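Local coordinates for protein putative polyketide synthase (Brevibacillus brevis, PDB 6HP2) that is the S-adenosylmethionine-dependent O-methyltransferase domain of a trans-AT polyketide synthase multienzyme, which is probably involved in making the antibiotic bacillaene, at residues C48-E51 / G56-M59; L71-E74 / K79-E82. All coordinates share one frame; numbering follows the deposited sequence.

How the contacts relate
Both contacts lie on the same side of the chain's centre, in the N-terminal part that precedes the first strand of the methyltransferase sheet. Contact 1 closes the loop ahead of helix 59-64, and contact 2 spans two turns of the next helix, 70-88. Their centres are about 10 Å apart, and they touch: Cys48 CB packs 3.7 Å from Gln80 CG, and Pro49 CD comes to 3.5 Å from the carbonyl oxygen Lys79 O. Contact 2 is nearer the cofactor pocket, the Gln80 side chain lying about 7 Å from bound S-adenosyl-L-homocysteine and that of Cys48 about 10 Å. Arg84, a ligand-binding residue of helix 70-88, stands about 4 Å from the Gln80 side chain.

Contact 1: C48-E51 / G56-M59; sequences CPFE and GFSM
Phe50 and Phe57 form a T-shaped pair in which Phe50 supplies the edge and Phe57 the face. The ring centroids are 5.4 Å apart and the planes are turned 69° against each other. Phe50 leads with its far rim: CZ comes to 3.9 Å from Phe57 CE1, while CE2 sits over one face of Phe57, displaced from the middle toward the rim and 4.0 Å from CD1 of that ring. Phe57 presents this face because its CG lies anti to the backbone N (chi1 -161°), which carries the ring back toward the 48-51 segment.

Sulfur and methyl packing makes up the rest. The Met59 chain bends at both chi2 and chi3, folding its terminal methyl into the angle between Cys48 and Phe50. CE of Met59 lies 3.9 Å from Cys48 SG and 4.1 Å from Phe50 CZ, meeting the ring obliquely.

Polar groups are tied down outside this cluster. The Phe50 carbonyl accepts a hydrogen bond from Asn247 ND2, and its backbone is also bonded to that of Gln244. Ser58, at the N-cap of helix 59-64, bonds through OG to Asp251. Ala248 of helix 242-249 packs on both Phe50 and Met59.

Phe50, Cys48 and Met59 are buried, and the two segments are joined through a ring edge on a ring face, a methyl and a thiol without directional polar bonds. The loop is thus folded back on itself by apolar packing, which brings the start of helix 59-64 against the chain leading in from the cofactor-binding residue Leu45.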
loop_
_atom_site.group_PDB
_atom_site.type_symbol
_atom_site.label_atom_id
_atom_site.label_comp_id
_atom_site.label_asym_id
_atom_site.label_seq_id
_atom_site.Cartn_x
_atom_site.Cartn_y
_atom_site.Cartn_z
ATOM N N CYS A 48 1.821 4.235 8.881
ATOM C CA CYS A 48 0.702 3.608 9.566
ATOM C C CYS A 48 -0.144 4.714 10.158
ATOM O O CYS A 48 0.361 5.810 10.433
ATOM C CB CYS A 48 1.174 2.648 10.677
ATOM S SG CYS A 48 1.964 3.432 12.137
ATOM N N PRO A 49 -1.443 4.457 10.378
ATOM C CA PRO A 49 -2.343 5.492 10.882
ATOM C C PRO A 49 -2.549 5.545 12.396
ATOM O O PRO A 49 -2.847 4.507 12.973
ATOM C CB PRO A 49 -3.673 5.057 10.283
ATOM C CG PRO A 49 -3.611 3.586 10.416
ATOM C CD PRO A 49 -2.207 3.262 9.993
ATOM N N PHE A 50 -2.311 6.692 13.043
ATOM C CA PHE A 50 -2.607 6.904 14.459
ATOM C C PHE A 50 -3.933 7.651 14.555
ATOM O O PHE A 50 -4.105 8.662 13.881
ATOM C CB PHE A 50 -1.548 7.733 15.141
ATOM C CG PHE A 50 -0.327 6.943 15.608
ATOM C CD1 PHE A 50 -0.085 5.683 15.148
ATOM C CD2 PHE A 50 0.586 7.504 16.482
ATOM C CE1 PHE A 50 1.013 4.966 15.580
ATOM C CE2 PHE A 50 1.689 6.811 16.875
ATOM C CZ PHE A 50 1.895 5.517 16.423
ATOM N N GLU A 51 -4.839 7.199 15.429
ATOM C CA GLU A 51 -6.116 7.912 15.642
ATOM C C GLU A 51 -5.888 9.297 16.219
ATOM O O GLU A 51 -6.646 10.245 15.926
ATOM C CB GLU A 51 -7.028 7.110 16.563
ATOM C CG GLU A 51 -7.500 5.770 15.960
ATOM C CD GLU A 51 -8.513 5.047 16.847
ATOM O OE1 GLU A 51 -8.903 5.601 17.902
ATOM O OE2 GLU A 51 -8.915 3.922 16.486
ATOM N N GLY A 56 5.397 12.871 22.721
ATOM C CA GLY A 56 6.625 12.182 23.044
ATOM C C GLY A 56 6.959 11.017 22.130
ATOM O O GLY A 56 8.133 10.658 22.002
ATOM N N PHE A 57 5.958 10.409 21.502
ATOM C CA PHE A 57 6.210 9.308 20.596
ATOM C C PHE A 57 6.923 9.823 19.349
ATOM O O PHE A 57 6.416 10.691 18.638
ATOM C CB PHE A 57 4.905 8.627 20.214
ATOM C CG PHE A 57 5.076 7.229 19.671
ATOM C CD1 PHE A 57 5.360 7.040 18.362
ATOM C CD2 PHE A 57 4.935 6.134 20.484
ATOM C CE1 PHE A 57 5.506 5.787 17.842
ATOM C CE2 PHE A 57 5.061 4.873 19.974
ATOM C CZ PHE A 57 5.346 4.704 18.622
ATOM N N SER A 58 8.097 9.312 19.089
ATOM C CA SER A 58 8.885 9.725 17.941
ATOM C C SER A 58 9.007 8.545 16.999
ATOM O O SER A 58 9.740 7.582 17.290
ATOM C CB SER A 58 10.274 10.195 18.372
ATOM O OG SER A 58 11.119 10.312 17.247
ATOM N N MET A 59 8.294 8.625 15.879
ATOM C CA MET A 59 8.306 7.551 14.904
ATOM C C MET A 59 9.707 7.320 14.368
ATOM O O MET A 59 10.081 6.180 14.141
ATOM C CB MET A 59 7.343 7.857 13.752
ATOM C CG MET A 59 7.242 6.734 12.732
ATOM S SD MET A 59 6.444 5.266 13.491
ATOM C CE MET A 59 4.748 5.839 13.560
#

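Contact 2: L71-E74 / K79-E82; sequences LERE and KQVE
Arg73 reaches along helix 70-88 to Gln80, seven residues or about two turns further on, and meets its amide oxygen with the outer edge of the guanidinium. NH1 and NH2 of Arg73 each give a weak hydrogen bond to Gln80 OE1, both 3.4 Å long. Neither bond is straight, each being bent well away from linear at the hydrogen; the oxygen sits near the guanidinium plane, shared almost evenly by the two nitrogens in a fork. The amide itself is twisted 60° out of that plane.

Arg73 starts with CG anti to its N, then bends at chi2 (67°), which lays the rest of the chain along the helix, although its CB leaves the backbone directed away from the later turn. Gln80 meets it crosswise, its chain extended beyond CG.

This i to i+7 pairing lies on one flank of the helix that precedes the Rossmann-like methyltransferase core, whose first strand is 98-101. Val62 and Ile63 of helix 59-64 pack on the Arg73 side chain.

Gln80 is buried, and its amide has its stronger partner elsewhere: NE2 donates to the carbonyl oxygen of Thr46, with a weak second bond to that of Tyr44. Anchored there, the amide is oriented with OE1 toward Arg73, whose positive charge would favour the oxygen on that side. Thr46 and Tyr44 flank Leu45, which binds S-adenosyl-L-homocysteine, and one turn beyond Gln80 comes Arg84, another residue of that site.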
loop_
_atom_site.group_PDB
_atom_site.type_symbol
_atom_site.label_atom_id
_atom_site.label_comp_id
_atom_site.label_asym_id
_atom_site.label_seq_id
_atom_site.Cartn_x
_atom_site.Cartn_y
_atom_site.Cartn_z
ATOM N N LEU A 71 8.939 -2.683 21.866
ATOM C CA LEU A 71 7.532 -2.721 22.231
ATOM C C LEU A 71 6.774 -1.578 21.576
ATOM O O LEU A 71 5.591 -1.725 21.184
ATOM C CB LEU A 71 7.380 -2.649 23.760
ATOM C CG LEU A 71 7.902 -3.861 24.541
ATOM C CD1 LEU A 71 7.770 -3.613 26.024
ATOM C CD2 LEU A 71 7.090 -5.073 24.099
ATOM N N GLU A 72 7.441 -0.434 21.447
ATOM C CA GLU A 72 6.879 0.640 20.651
ATOM C C GLU A 72 6.740 0.203 19.210
ATOM O O GLU A 72 5.766 0.567 18.520
ATOM C CB GLU A 72 7.719 1.908 20.768
ATOM C CG GLU A 72 7.801 2.532 22.139
ATOM C CD GLU A 72 8.862 1.895 23.076
ATOM O OE1 GLU A 72 9.563 0.939 22.674
ATOM O OE2 GLU A 72 8.954 2.357 24.222
ATOM N N ARG A 73 7.683 -0.617 18.742
ATOM C CA ARG A 73 7.596 -1.097 17.380
ATOM C C ARG A 73 6.437 -2.071 17.229
ATOM O O ARG A 73 5.840 -2.164 16.151
ATOM C CB ARG A 73 8.922 -1.750 16.956
ATOM C CG ARG A 73 8.992 -2.098 15.448
ATOM C CD ARG A 73 9.000 -0.862 14.555
ATOM N NE ARG A 73 8.891 -1.131 13.112
ATOM C CZ ARG A 73 7.784 -1.557 12.493
ATOM N NH1 ARG A 73 6.687 -1.820 13.188
ATOM N NH2 ARG A 73 7.767 -1.747 11.176
ATOM N N GLU A 74 6.079 -2.779 18.303
ATOM C CA GLU A 74 4.870 -3.601 18.288
ATOM C C GLU A 74 3.621 -2.739 18.164
ATOM O O GLU A 74 2.652 -3.144 17.510
ATOM C CB GLU A 74 4.823 -4.474 19.551
ATOM C CG GLU A 74 3.709 -5.454 19.672
ATOM C CD GLU A 74 3.681 -6.115 21.062
ATOM O OE1 GLU A 74 2.659 -5.983 21.773
ATOM O OE2 GLU A 74 4.691 -6.751 21.449
ATOM N N LYS A 79 -0.815 -1.009 14.104
ATOM C CA LYS A 79 -1.467 -0.046 13.243
ATOM C C LYS A 79 -1.234 -0.362 11.791
ATOM O O LYS A 79 -2.107 -0.112 10.954
ATOM C CB LYS A 79 -0.986 1.372 13.599
ATOM C CG LYS A 79 -1.281 1.716 15.102
ATOM C CD LYS A 79 -2.812 1.685 15.297
ATOM C CE LYS A 79 -3.219 2.318 16.630
ATOM N NZ LYS A 79 -3.180 1.359 17.758
ATOM N N GLN A 80 -0.076 -0.898 11.461
ATOM C CA GLN A 80 0.160 -1.386 10.096
ATOM C C GLN A 80 -0.790 -2.512 9.748
ATOM O O GLN A 80 -1.309 -2.576 8.626
ATOM C CB GLN A 80 1.612 -1.858 9.965
ATOM C CG GLN A 80 2.570 -0.666 10.017
ATOM C CD GLN A 80 3.978 -1.071 9.969
ATOM O OE1 GLN A 80 4.387 -1.956 10.718
ATOM N NE2 GLN A 80 4.745 -0.455 9.078
ATOM N N VAL A 81 -1.020 -3.418 10.697
ATOM C CA VAL A 81 -1.992 -4.465 10.472
ATOM C C VAL A 81 -3.398 -3.864 10.347
ATOM O O VAL A 81 -4.195 -4.289 9.519
ATOM C CB VAL A 81 -1.914 -5.486 11.611
ATOM C CG1 VAL A 81 -3.111 -6.414 11.540
ATOM C CG2 VAL A 81 -0.542 -6.290 11.539
ATOM N N GLU A 82 -3.748 -2.952 11.236
ATOM C CA GLU A 82 -5.104 -2.404 11.229
ATOM C C GLU A 82 -5.419 -1.791 9.869
ATOM O O GLU A 82 -6.493 -2.003 9.304
ATOM C CB GLU A 82 -5.227 -1.354 12.324
ATOM C CG GLU A 82 -6.604 -0.600 12.305
ATOM C CD GLU A 82 -6.536 0.678 13.133
ATOM O OE1 GLU A 82 -6.756 0.551 14.349
ATOM O OE2 GLU A 82 -6.223 1.784 12.572
#